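Local coordinates for protein G/U mismatch-specific DNA glycosylase (Deinococcus radiodurans, PDB 2C2Q) that belongs to the uracil-DNA glycosylase superfamily and is a mismatch-specific DNA glycosylase with a mixed beta sheet flanked by helices, at residues V110-K123 with W148-T160. The protein carries 1 engineered substitution. Numbering follows the deposited sequence.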
loop_
_atom_site.group_PDB
_atom_site.type_symbol
_atom_site.label_atom_id
_atom_site.label_comp_id
_atom_site.label_asym_id
_atom_site.label_seq_id
_atom_site.Cartn_x
_atom_site.Cartn_y
_atom_site.Cartn_z
ATOM N N VAL A 110 10.703 -1.777 -5.004
ATOM C CA VAL A 110 9.848 -2.052 -6.132
ATOM C C VAL A 110 10.690 -2.640 -7.283
ATOM O O VAL A 110 10.246 -3.547 -7.966
ATOM C CB VAL A 110 9.117 -0.802 -6.575
ATOM C CG1 VAL A 110 8.353 -1.053 -7.864
ATOM C CG2 VAL A 110 8.110 -0.392 -5.487
ATOM N N GLU A 111 11.885 -2.102 -7.423
ATOM C CA GLU A 111 12.827 -2.502 -8.492
ATOM C C GLU A 111 13.278 -3.931 -8.244
ATOM O O GLU A 111 13.454 -4.705 -9.174
ATOM C CB GLU A 111 14.049 -1.583 -8.500
ATOM C CG GLU A 111 15.180 -2.073 -9.437
ATOM C CD GLU A 111 14.716 -2.388 -10.864
ATOM O OE1 GLU A 111 13.855 -1.651 -11.414
ATOM O OE2 GLU A 111 15.217 -3.381 -11.463
ATOM N N HIS A 112 13.529 -4.234 -6.976
ATOM C CA HIS A 112 13.948 -5.561 -6.573
ATOM C C HIS A 112 12.845 -6.605 -6.708
ATOM O O HIS A 112 13.014 -7.632 -7.392
ATOM C CB HIS A 112 14.563 -5.535 -5.156
ATOM C CG HIS A 112 14.947 -6.895 -4.677
ATOM N ND1 HIS A 112 16.114 -7.526 -5.082
ATOM C CD2 HIS A 112 14.280 -7.795 -3.922
ATOM C CE1 HIS A 112 16.159 -8.736 -4.554
ATOM N NE2 HIS A 112 15.066 -8.916 -3.835
ATOM N N TYR A 113 11.676 -6.366 -6.101
ATOM C CA TYR A 113 10.605 -7.365 -6.050
ATOM C C TYR A 113 9.673 -7.376 -7.276
ATOM O O TYR A 113 8.966 -8.361 -7.492
ATOM C CB TYR A 113 9.774 -7.087 -4.800
ATOM C CG TYR A 113 10.533 -7.345 -3.536
ATOM C CD1 TYR A 113 10.850 -8.673 -3.175
ATOM C CD2 TYR A 113 10.912 -6.294 -2.675
ATOM C CE1 TYR A 113 11.559 -8.927 -1.993
ATOM C CE2 TYR A 113 11.613 -6.557 -1.502
ATOM C CZ TYR A 113 11.911 -7.856 -1.173
ATOM O OH TYR A 113 12.602 -8.170 -0.008
ATOM N N ARG A 114 9.651 -6.268 -8.034
ATOM C CA ARG A 114 8.861 -6.254 -9.281
ATOM C C ARG A 114 7.393 -6.727 -9.131
ATOM O O ARG A 114 6.902 -7.553 -9.905
ATOM C CB ARG A 114 9.576 -7.107 -10.359
ATOM C CG ARG A 114 10.955 -6.612 -10.724
ATOM C CD ARG A 114 10.987 -5.200 -11.270
ATOM N NE ARG A 114 12.326 -4.798 -11.701
ATOM C CZ ARG A 114 12.886 -5.151 -12.876
ATOM N NH1 ARG A 114 12.230 -5.901 -13.747
ATOM N NH2 ARG A 114 14.121 -4.755 -13.179
ATOM N N PRO A 115 6.629 -6.184 -8.172
ATOM C CA PRO A 115 5.198 -6.556 -8.090
ATOM C C PRO A 115 4.449 -6.085 -9.363
ATOM O O PRO A 115 4.925 -5.130 -10.009
ATOM C CB PRO A 115 4.708 -5.767 -6.866
ATOM C CG PRO A 115 5.629 -4.562 -6.829
ATOM C CD PRO A 115 7.006 -5.115 -7.234
ATOM N N ARG A 116 3.325 -6.714 -9.702
ATOM C CA ARG A 116 2.588 -6.300 -10.934
ATOM C C ARG A 116 1.958 -4.908 -10.755
ATOM O O ARG A 116 1.859 -4.141 -11.731
ATOM C CB ARG A 116 1.531 -7.330 -11.328
ATOM C CG ARG A 116 2.110 -8.727 -11.811
ATOM C CD ARG A 116 3.241 -8.647 -12.855
ATOM N NE ARG A 116 2.946 -7.722 -13.929
ATOM C CZ ARG A 116 2.154 -7.999 -14.974
ATOM N NH1 ARG A 116 1.588 -9.219 -15.097
ATOM N NH2 ARG A 116 1.910 -7.033 -15.872
ATOM N N ILE A 117 1.555 -4.598 -9.515
ATOM C CA ILE A 117 0.898 -3.317 -9.222
ATOM C C ILE A 117 1.468 -2.770 -7.929
ATOM O O ILE A 117 1.717 -3.556 -7.001
ATOM C CB ILE A 117 -0.619 -3.462 -9.070
ATOM C CG1 ILE A 117 -1.254 -4.091 -10.357
ATOM C CG2 ILE A 117 -1.206 -2.069 -8.760
ATOM C CD1 ILE A 117 -2.599 -4.677 -10.069
ATOM N N VAL A 118 1.763 -1.464 -7.920
ATOM C CA VAL A 118 1.970 -0.740 -6.635
ATOM C C VAL A 118 0.776 0.209 -6.484
ATOM O O VAL A 118 0.568 1.044 -7.357
ATOM C CB VAL A 118 3.320 0.023 -6.634
ATOM C CG1 VAL A 118 3.442 0.949 -5.336
ATOM C CG2 VAL A 118 4.426 -1.000 -6.624
ATOM N N ALA A 119 -0.003 0.069 -5.406
ATOM C CA ALA A 119 -1.191 0.931 -5.242
ATOM C C ALA A 119 -0.999 1.712 -3.932
ATOM O O ALA A 119 -0.856 1.114 -2.872
ATOM C CB ALA A 119 -2.488 0.137 -5.213
ATOM N N PHE A 120 -0.838 3.032 -4.051
ATOM C CA PHE A 120 -0.792 3.904 -2.862
ATOM C C PHE A 120 -2.171 3.972 -2.242
ATOM O O PHE A 120 -3.183 4.162 -2.949
ATOM C CB PHE A 120 -0.285 5.313 -3.210
ATOM C CG PHE A 120 1.142 5.292 -3.671
ATOM C CD1 PHE A 120 2.172 5.354 -2.725
ATOM C CD2 PHE A 120 1.458 5.060 -5.013
ATOM C CE1 PHE A 120 3.510 5.284 -3.087
ATOM C CE2 PHE A 120 2.822 4.987 -5.378
ATOM C CZ PHE A 120 3.821 5.108 -4.422
ATOM N N THR A 121 -2.239 3.743 -0.937
ATOM C CA THR A 121 -3.560 3.753 -0.240
ATOM C C THR A 121 -3.983 5.146 0.217
ATOM O O THR A 121 -4.914 5.283 0.993
ATOM C CB THR A 121 -3.554 2.777 0.963
ATOM O OG1 THR A 121 -2.551 3.233 1.922
ATOM C CG2 THR A 121 -3.080 1.362 0.475
ATOM N N SER A 122 -3.254 6.156 -0.211
ATOM C CA SER A 122 -3.705 7.549 -0.050
ATOM C C SER A 122 -2.995 8.438 -1.062
ATOM O O SER A 122 -1.903 8.140 -1.541
ATOM C CB SER A 122 -3.424 8.059 1.373
ATOM O OG SER A 122 -2.011 8.068 1.589
ATOM N N LYS A 123 -3.625 9.552 -1.418
ATOM C CA LYS A 123 -2.889 10.562 -2.178
ATOM C C LYS A 123 -1.554 11.015 -1.586
ATOM O O LYS A 123 -0.583 11.143 -2.316
ATOM C CB LYS A 123 -3.803 11.767 -2.400
ATOM C CG LYS A 123 -4.980 11.396 -3.242
ATOM C CD LYS A 123 -5.382 12.659 -4.032
ATOM C CE LYS A 123 -6.639 12.389 -4.816
ATOM N NZ LYS A 123 -6.995 13.646 -5.564
ATOM N N TRP A 148 10.418 3.140 -13.498
ATOM C CA TRP A 148 9.555 2.189 -12.855
ATOM C C TRP A 148 9.486 0.981 -13.785
ATOM O O TRP A 148 9.419 1.140 -15.031
ATOM C CB TRP A 148 8.177 2.895 -12.751
ATOM C CG TRP A 148 7.266 2.493 -11.663
ATOM C CD1 TRP A 148 6.214 1.632 -11.777
ATOM C CD2 TRP A 148 7.269 2.944 -10.295
ATOM N NE1 TRP A 148 5.579 1.497 -10.565
ATOM C CE2 TRP A 148 6.201 2.294 -9.637
ATOM C CE3 TRP A 148 8.069 3.820 -9.555
ATOM C CZ2 TRP A 148 5.914 2.491 -8.264
ATOM C CZ3 TRP A 148 7.788 4.011 -8.183
ATOM C CH2 TRP A 148 6.735 3.341 -7.559
ATOM N N PRO A 149 9.496 -0.226 -13.223
ATOM C CA PRO A 149 9.375 -1.416 -14.062
ATOM C C PRO A 149 8.054 -1.267 -14.840
ATOM O O PRO A 149 6.993 -0.974 -14.230
ATOM C CB PRO A 149 9.326 -2.574 -13.045
ATOM C CG PRO A 149 9.988 -1.981 -11.753
ATOM C CD PRO A 149 9.545 -0.549 -11.780
ATOM N N ALA A 150 8.119 -1.451 -16.160
ATOM C CA ALA A 150 6.992 -1.174 -17.038
ATOM C C ALA A 150 5.861 -2.132 -16.734
ATOM O O ALA A 150 4.683 -1.865 -17.058
ATOM C CB ALA A 150 7.406 -1.387 -18.493
ATOM N N GLU A 151 6.215 -3.272 -16.140
ATOM C CA GLU A 151 5.177 -4.286 -15.910
ATOM C C GLU A 151 4.628 -4.060 -14.515
ATOM O O GLU A 151 3.741 -4.829 -14.060
ATOM C CB GLU A 151 5.702 -5.706 -16.140
ATOM C CG GLU A 151 5.755 -6.035 -17.650
ATOM C CD GLU A 151 6.629 -7.230 -17.997
ATOM O OE1 GLU A 151 7.698 -7.399 -17.348
ATOM O OE2 GLU A 151 6.230 -7.989 -18.951
ATOM N N THR A 152 5.109 -2.976 -13.903
ATOM C CA THR A 152 4.618 -2.496 -12.549
ATOM C C THR A 152 3.729 -1.251 -12.725
ATOM O O THR A 152 4.211 -0.167 -12.882
ATOM C CB THR A 152 5.787 -2.109 -11.576
ATOM O OG1 THR A 152 6.595 -3.262 -11.282
ATOM C CG2 THR A 152 5.202 -1.667 -10.165
ATOM N N GLU A 153 2.438 -1.474 -12.716
ATOM C CA GLU A 153 1.439 -0.401 -12.819
ATOM C C GLU A 153 1.342 0.318 -11.478
ATOM O O GLU A 153 1.608 -0.267 -10.425
ATOM C CB GLU A 153 0.072 -1.024 -13.001
ATOM C CG GLU A 153 -0.281 -1.740 -14.271
ATOM C CD GLU A 153 -1.663 -2.398 -14.109
ATOM O OE1 GLU A 153 -1.745 -3.592 -14.338
ATOM O OE2 GLU A 153 -2.711 -1.726 -13.740
ATOM N N LEU A 154 0.882 1.571 -11.508
ATOM C CA LEU A 154 0.888 2.405 -10.281
ATOM C C LEU A 154 -0.527 2.945 -10.110
ATOM O O LEU A 154 -1.166 3.403 -11.075
ATOM C CB LEU A 154 1.887 3.515 -10.468
ATOM C CG LEU A 154 2.558 4.357 -9.376
ATOM C CD1 LEU A 154 3.705 5.020 -10.075
ATOM C CD2 LEU A 154 1.612 5.391 -8.744
ATOM N N TRP A 155 -1.045 2.891 -8.885
ATOM C CA TRP A 155 -2.446 3.212 -8.647
ATOM C C TRP A 155 -2.460 4.108 -7.432
ATOM O O TRP A 155 -1.549 4.047 -6.579
ATOM C CB TRP A 155 -3.268 1.942 -8.322
ATOM C CG TRP A 155 -3.709 1.115 -9.556
ATOM C CD1 TRP A 155 -2.905 0.549 -10.511
ATOM C CD2 TRP A 155 -5.052 0.778 -9.923
ATOM N NE1 TRP A 155 -3.657 -0.147 -11.435
ATOM C CE2 TRP A 155 -4.983 -0.007 -11.116
ATOM C CE3 TRP A 155 -6.317 1.068 -9.378
ATOM C CZ2 TRP A 155 -6.138 -0.506 -11.764
ATOM C CZ3 TRP A 155 -7.466 0.560 -10.020
ATOM C CH2 TRP A 155 -7.357 -0.194 -11.230
ATOM N N VAL A 156 -3.512 4.930 -7.353
ATOM C CA VAL A 156 -3.685 5.828 -6.199
ATOM C C VAL A 156 -5.091 5.614 -5.702
ATOM O O VAL A 156 -6.043 5.547 -6.506
ATOM C CB VAL A 156 -3.399 7.303 -6.558
ATOM C CG1 VAL A 156 -3.739 8.243 -5.382
ATOM C CG2 VAL A 156 -1.909 7.526 -6.956
ATOM N N LEU A 157 -5.243 5.399 -4.386
ATOM C CA LEU A 157 -6.532 4.991 -3.869
ATOM C C LEU A 157 -7.018 5.960 -2.819
ATOM O O LEU A 157 -6.199 6.588 -2.183
ATOM C CB LEU A 157 -6.504 3.581 -3.260
ATOM C CG LEU A 157 -5.949 2.484 -4.198
ATOM C CD1 LEU A 157 -5.657 1.181 -3.336
ATOM C CD2 LEU A 157 -6.904 2.157 -5.278
ATOM N N PRO A 158 -8.350 6.101 -2.665
ATOM C CA PRO A 158 -8.911 6.965 -1.598
ATOM C C PRO A 158 -8.535 6.392 -0.250
ATOM O O PRO A 158 -8.705 5.196 -0.020
ATOM C CB PRO A 158 -10.437 6.880 -1.827
ATOM C CG PRO A 158 -10.586 6.528 -3.320
ATOM C CD PRO A 158 -9.423 5.494 -3.487
ATOM N N SER A 159 -8.021 7.253 0.632
ATOM C CA SER A 159 -7.675 6.801 2.017
ATOM C C SER A 159 -8.840 6.100 2.749
ATOM O O SER A 159 -10.002 6.550 2.685
ATOM C CB SER A 159 -7.095 7.972 2.819
ATOM O OG SER A 159 -6.949 7.598 4.151
ATOM N N THR A 160 -8.538 4.987 3.425
ATOM C CA THR A 160 -9.483 4.268 4.252
ATOM C C THR A 160 -9.442 4.782 5.695
ATOM O O THR A 160 -10.076 4.212 6.561
ATOM C CB THR A 160 -9.212 2.763 4.208
ATOM O OG1 THR A 160 -7.832 2.540 4.579
ATOM C CG2 THR A 160 -9.369 2.210 2.762
HETATM O O HOH W 1 1.380 -4.490 -14.605
HETATM O O HOH W 2 -5.628 4.162 3.410
HETATM O O HOH W 3 -6.344 10.097 -0.126
#
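Val118 packs tightly against the edge of the Trp148 indole, its CB 3.9 Å from Trp148 CZ2. Val110 CG1, from helix 103-113, comes near Trp148 CZ2 at 4.3 Å; Leu154 CD1 lies over one face of the indole. The Leu154 CD2 branch reaches the edge of the Phe120 ring. Thr152 OG1 donates a hydrogen bond to Pro115 O at 2.8 Å, nearly in line with the C=O bond. Its chi1 of -63° sets OG1 beside the backbone N and turns CG2 anti to it, 3.7 Å from Val118 CG2. Strands 117-120 and 153-156 run parallel as neighbours in the sheet of this uracil-DNA glycosylase superfamily fold. Their ladder includes Val118 N to Glu153 O and Phe120 N to Trp155 O. On the sheet face that carries Ile117, Ala119, Glu153 and Trp155, Ile117 CG2 touches Trp155 CD1 at 3.6 Å. Trp155 NE1 gives a straight bond (176°) in its ring plane, meeting Glu153 OE2 from above the carboxylate plane. This limits the indole's rotation; Glu153 OE1 pairs with Arg179 of helix 171-188. The end near Pro149 faces solvent. There Arg114 CD rests on Pro149 CG. Arg116, bent twice along its chain, sends NE to Glu151 O at 3.0 Å, within the guanidinium plane.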